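Local structure of sugar kinase, pfkB family (Thermotoga maritima, 2AJR) at residues A[126-129]-A[130-134]; A[136-139]-A[140-144]. The protein probably transfers phosphate from ATP to a sugar phosphate, as a pfkB-family carbohydrate kinase of the phosphofructokinase type. All coordinates share one frame; numbering follows the deposited sequence.

Contact 1. Residues A[126-129]-A[130-134]; sequences PDVT and DMDVN
Asp130 opens a helix whose first turn is held by Thr129, the residue just before it, and the residues up to Val133 meet the preceding loop in different ways. Asp130 points away from the loop at its CA, yet its CB rests against the Thr129 carbonyl carbon. Met131, a selenomethionine, brings its CB near the Thr129 hydroxyl. At Asp132 the backbone takes over: its N donates to Thr129 OG1 at 3.2 Å, a nearly straight bond (164°) made possible because OG1 sits between the backbone N and the carbonyl carbon of its own residue (chi1 72°). The Asp132 side chain turns back over the same threonine, with OD2 3.3 Å from Thr129 OG1 and 3.5 Å from Thr129 N, while its CB packs 3.4 Å from Val128 CG1. An alanine here removes the carboxylate beside Thr129 OG1 and N, which would probably leave the N-terminal end of the helix dipole less well compensated. Val133 N completes the turn by donating to Thr129 O at 3.2 Å, and its CG2 lies 3.7 Å from Val128 CG1, the two valines crossing at about a right angle. Val160 touches both valines, and Asp127 in the same loop forms a salt bridge with Lys45 of the second subunit. Thr129 is thus a classical N-cap, and the valine pair spanning it, one before the cap and one four residues after it, is a hydrophobic staple.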
loop_
_atom_site.group_PDB
_atom_site.type_symbol
_atom_site.label_atom_id
_atom_site.label_comp_id
_atom_site.label_asym_id
_atom_site.label_seq_id
_atom_site.Cartn_x
_atom_site.Cartn_y
_atom_site.Cartn_z
ATOM N N PRO A 126 5.900 10.853 -8.245
ATOM C CA PRO A 126 7.236 11.421 -8.039
ATOM C C PRO A 126 7.346 12.862 -8.504
ATOM O O PRO A 126 6.611 13.277 -9.384
ATOM C CB PRO A 126 8.116 10.563 -8.939
ATOM C CG PRO A 126 7.207 10.188 -10.055
ATOM C CD PRO A 126 5.855 9.980 -9.436
ATOM N N ASP A 127 8.275 13.602 -7.913
ATOM C CA ASP A 127 8.689 14.893 -8.450
ATOM C C ASP A 127 9.404 14.682 -9.773
ATOM O O ASP A 127 10.374 13.935 -9.839
ATOM C CB ASP A 127 9.683 15.601 -7.513
ATOM C CG ASP A 127 9.020 16.312 -6.354
ATOM O OD1 ASP A 127 7.798 16.173 -6.152
ATOM O OD2 ASP A 127 9.756 17.003 -5.623
ATOM N N VAL A 128 8.941 15.360 -10.814
ATOM C CA VAL A 128 9.614 15.343 -12.095
ATOM C C VAL A 128 10.314 16.679 -12.300
ATOM O O VAL A 128 9.748 17.732 -12.048
ATOM C CB VAL A 128 8.611 15.069 -13.206
ATOM C CG1 VAL A 128 9.273 15.187 -14.566
ATOM C CG2 VAL A 128 7.978 13.669 -13.007
ATOM N N THR A 129 11.561 16.620 -12.731
ATOM C CA THR A 129 12.353 17.813 -12.982
ATOM C C THR A 129 12.055 18.383 -14.366
ATOM O O THR A 129 11.332 17.775 -15.163
ATOM C CB THR A 129 13.845 17.499 -12.936
ATOM O OG1 THR A 129 14.207 16.740 -14.099
ATOM C CG2 THR A 129 14.206 16.729 -11.660
ATOM N N ASP A 130 12.632 19.548 -14.649
ATOM C CA ASP A 130 12.431 20.220 -15.929
ATOM C C ASP A 130 13.177 19.499 -17.076
ATOM O O ASP A 130 12.713 19.476 -18.214
ATOM C CB ASP A 130 12.866 21.689 -15.825
ATOM C CG ASP A 130 11.845 22.638 -16.412
ATOM O OD1 ASP A 130 10.638 22.472 -16.120
ATOM O OD2 ASP A 130 12.247 23.554 -17.151
HETATM N N MSE A 131 14.335 18.923 -16.773
HETATM C CA MSE A 131 15.024 18.120 -17.772
HETATM C C MSE A 131 14.192 16.902 -18.170
HETATM O O MSE A 131 14.103 16.593 -19.358
HETATM C CB MSE A 131 16.438 17.730 -17.329
HETATM C CG MSE A 131 17.505 18.705 -17.840
HETATM SE SE MSE A 131 17.489 18.923 -19.815
HETATM C CE MSE A 131 19.074 17.780 -20.268
ATOM N N ASP A 132 13.548 16.251 -17.203
ATOM C CA ASP A 132 12.700 15.105 -17.488
ATOM C C ASP A 132 11.538 15.507 -18.388
ATOM O O ASP A 132 11.218 14.804 -19.351
ATOM C CB ASP A 132 12.142 14.483 -16.201
ATOM C CG ASP A 132 13.208 13.826 -15.338
ATOM O OD1 ASP A 132 14.292 13.473 -15.864
ATOM O OD2 ASP A 132 12.942 13.682 -14.114
ATOM N N VAL A 133 10.906 16.635 -18.081
ATOM C CA VAL A 133 9.765 17.081 -18.874
ATOM C C VAL A 133 10.224 17.362 -20.306
ATOM O O VAL A 133 9.524 17.015 -21.248
ATOM C CB VAL A 133 9.025 18.304 -18.222
ATOM C CG1 VAL A 133 8.018 18.939 -19.184
ATOM C CG2 VAL A 133 8.324 17.863 -16.960
ATOM N N ASN A 134 11.407 17.951 -20.471
ATOM C CA ASN A 134 11.942 18.213 -21.807
ATOM C C ASN A 134 12.216 16.943 -22.594
ATOM O O ASN A 134 11.846 16.835 -23.757
ATOM C CB ASN A 134 13.198 19.087 -21.739
ATOM C CG ASN A 134 12.872 20.535 -21.419
ATOM O OD1 ASN A 134 11.739 21.002 -21.631
ATOM N ND2 ASN A 134 13.855 21.259 -20.910
#

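Contact 2. Residues A[136-139]-A[140-144]; sequences FLRR and YKMTL
Thr143 grips the carbonyl of Arg139 twice. Its hydroxyl donates from OG1 to Arg139 O at 2.8 Å, and its backbone N donates to the same Arg139 O at 3.1 Å, the two reaching the oxygen from opposite faces of the carbonyl plane. The hydroxyl is brought there by a first torsion that sets OG1 beside its own backbone N (chi1 -46°), tucked back against the preceding turn. One turn earlier, Tyr140 N bonds to Phe136 O at 2.8 Å, and Lys141 N to Leu137 O at 3.0 Å; the step from Met142 N to Arg138 O is longer and weak. The extended chain of Lys141 runs past the Leu137 carbonyl, with its CG 3.4 Å from Leu137 O. On the outer side, Arg138 and the selenomethionine Met142 lie alongside each other and point the same way, so that the methyl CE meets Arg138 CD at 3.5 Å, an aliphatic contact near the guanidinium. Inward, Phe136 and Tyr140 lie on the buried side: Phe136 CE2 approaches Tyr140 CB at 4.1 Å, the side chains slanting across one another. Leu144 CG lies above one face of the Tyr140 ring, offset toward its rim, and the buried phenol is satisfied by a hydrogen bond from its OH to Leu168 O on helix 164-174. Phe136 and Tyr140 also touch Val17 on strand 14-18. Such an amphipathic helix, packed on the large sheet with Phe136 and Tyr140 buried and Arg138, Lys141 and Met142 exposed, belongs to the alpha/beta/alpha sandwich of the ribokinase fold.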
loop_
_atom_site.group_PDB
_atom_site.type_symbol
_atom_site.label_atom_id
_atom_site.label_comp_id
_atom_site.label_asym_id
_atom_site.label_seq_id
_atom_site.Cartn_x
_atom_site.Cartn_y
_atom_site.Cartn_z
ATOM N N PHE A 136 10.743 14.215 -22.145
ATOM C CA PHE A 136 9.420 13.732 -22.497
ATOM C C PHE A 136 8.851 14.432 -23.737
ATOM O O PHE A 136 8.307 13.771 -24.627
ATOM C CB PHE A 136 8.424 13.866 -21.336
ATOM C CG PHE A 136 7.038 13.483 -21.730
ATOM C CD1 PHE A 136 6.645 12.154 -21.718
ATOM C CD2 PHE A 136 6.148 14.432 -22.192
ATOM C CE1 PHE A 136 5.370 11.772 -22.122
ATOM C CE2 PHE A 136 4.868 14.056 -22.604
ATOM C CZ PHE A 136 4.487 12.719 -22.575
ATOM N N LEU A 137 8.942 15.756 -23.794
ATOM C CA LEU A 137 8.319 16.496 -24.913
ATOM C C LEU A 137 8.978 16.123 -26.226
ATOM O O LEU A 137 8.329 16.009 -27.258
ATOM C CB LEU A 137 8.411 18.017 -24.708
ATOM C CG LEU A 137 7.570 18.585 -23.562
ATOM C CD1 LEU A 137 7.915 20.066 -23.268
ATOM C CD2 LEU A 137 6.096 18.388 -23.884
ATOM N N ARG A 138 10.279 15.909 -26.148
ATOM C CA ARG A 138 11.098 15.556 -27.288
ATOM C C ARG A 138 10.695 14.175 -27.840
ATOM O O ARG A 138 10.605 13.992 -29.055
ATOM C CB ARG A 138 12.559 15.598 -26.841
ATOM C CG ARG A 138 13.575 15.953 -27.899
ATOM C CD ARG A 138 13.970 14.747 -28.710
ATOM N NE ARG A 138 15.417 14.595 -28.757
ATOM C CZ ARG A 138 16.154 13.975 -27.837
ATOM N NH1 ARG A 138 15.615 13.428 -26.755
ATOM N NH2 ARG A 138 17.455 13.908 -27.998
ATOM N N ARG A 139 10.431 13.216 -26.955
ATOM C CA ARG A 139 9.957 11.886 -27.371
ATOM C C ARG A 139 8.521 11.913 -27.849
ATOM O O ARG A 139 8.139 11.154 -28.745
ATOM C CB ARG A 139 9.996 10.908 -26.213
ATOM C CG ARG A 139 11.338 10.439 -25.829
ATOM C CD ARG A 139 11.196 9.182 -24.992
ATOM N NE ARG A 139 12.499 8.665 -24.610
ATOM C CZ ARG A 139 12.721 7.842 -23.598
ATOM N NH1 ARG A 139 11.726 7.404 -22.839
ATOM N NH2 ARG A 139 13.955 7.458 -23.340
ATOM N N TYR A 140 7.713 12.739 -27.195
ATOM C CA TYR A 140 6.311 12.902 -27.570
ATOM C C TYR A 140 6.208 13.352 -29.036
ATOM O O TYR A 140 5.471 12.750 -29.817
ATOM C CB TYR A 140 5.613 13.900 -26.633
ATOM C CG TYR A 140 4.162 14.172 -26.967
ATOM C CD1 TYR A 140 3.167 13.253 -26.662
ATOM C CD2 TYR A 140 3.785 15.356 -27.594
ATOM C CE1 TYR A 140 1.826 13.505 -26.975
ATOM C CE2 TYR A 140 2.454 15.616 -27.909
ATOM C CZ TYR A 140 1.477 14.694 -27.595
ATOM O OH TYR A 140 0.163 14.978 -27.916
ATOM N N LYS A 141 6.964 14.388 -29.398
ATOM C CA LYS A 141 6.980 14.896 -30.781
ATOM C C LYS A 141 7.329 13.796 -31.761
ATOM O O LYS A 141 6.703 13.667 -32.795
ATOM C CB LYS A 141 7.974 16.060 -30.944
ATOM C CG LYS A 141 7.526 17.334 -30.254
ATOM C CD LYS A 141 8.654 18.350 -30.093
ATOM C CE LYS A 141 8.223 19.538 -29.214
ATOM N NZ LYS A 141 9.387 20.226 -28.571
HETATM N N MSE A 142 8.321 12.989 -31.422
HETATM C CA MSE A 142 8.768 11.966 -32.336
HETATM C C MSE A 142 7.685 10.931 -32.569
HETATM O O MSE A 142 7.422 10.553 -33.698
HETATM C CB MSE A 142 10.066 11.344 -31.845
HETATM C CG MSE A 142 11.226 12.321 -31.979
HETATM SE SE MSE A 142 12.935 11.768 -31.160
HETATM C CE MSE A 142 14.071 13.238 -31.903
ATOM N N THR A 143 7.010 10.516 -31.512
ATOM C CA THR A 143 5.999 9.488 -31.633
ATOM C C THR A 143 4.762 9.927 -32.450
ATOM O O THR A 143 4.072 9.091 -33.038
ATOM C CB THR A 143 5.581 9.036 -30.240
ATOM O OG1 THR A 143 6.759 8.826 -29.445
ATOM C CG2 THR A 143 4.768 7.757 -30.308
ATOM N N LEU A 144 4.492 11.231 -32.493
ATOM C CA LEU A 144 3.276 11.754 -33.141
ATOM C C LEU A 144 3.190 11.444 -34.653
ATOM O O LEU A 144 2.104 11.170 -35.183
ATOM C CB LEU A 144 3.135 13.266 -32.899
ATOM C CG LEU A 144 2.683 13.726 -31.504
ATOM C CD1 LEU A 144 2.657 15.234 -31.417
ATOM C CD2 LEU A 144 1.325 13.166 -31.123
#

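Contacts 1 and 2 occupy successive parts of one helix, residues 130-144, with centres about 15 Å apart; contact 1 closes before contact 2 opens, and the continuous helix backbone joins them. The first secures the helix start after strand 117-122 of the small four-stranded sheet, at the surface and beside the second subunit; the second carries the helix body onto the large sheet and helix 164-174. Strand 93-100 links them, since Asp132 touches Val100, whereas Arg139 reaches Asn96 and Val98 farther back on it. Both contacts lie away from the magnesium site of His267, Ala304, Arg307 and Glu309, so they belong to the framework of the fold and not to that metal site.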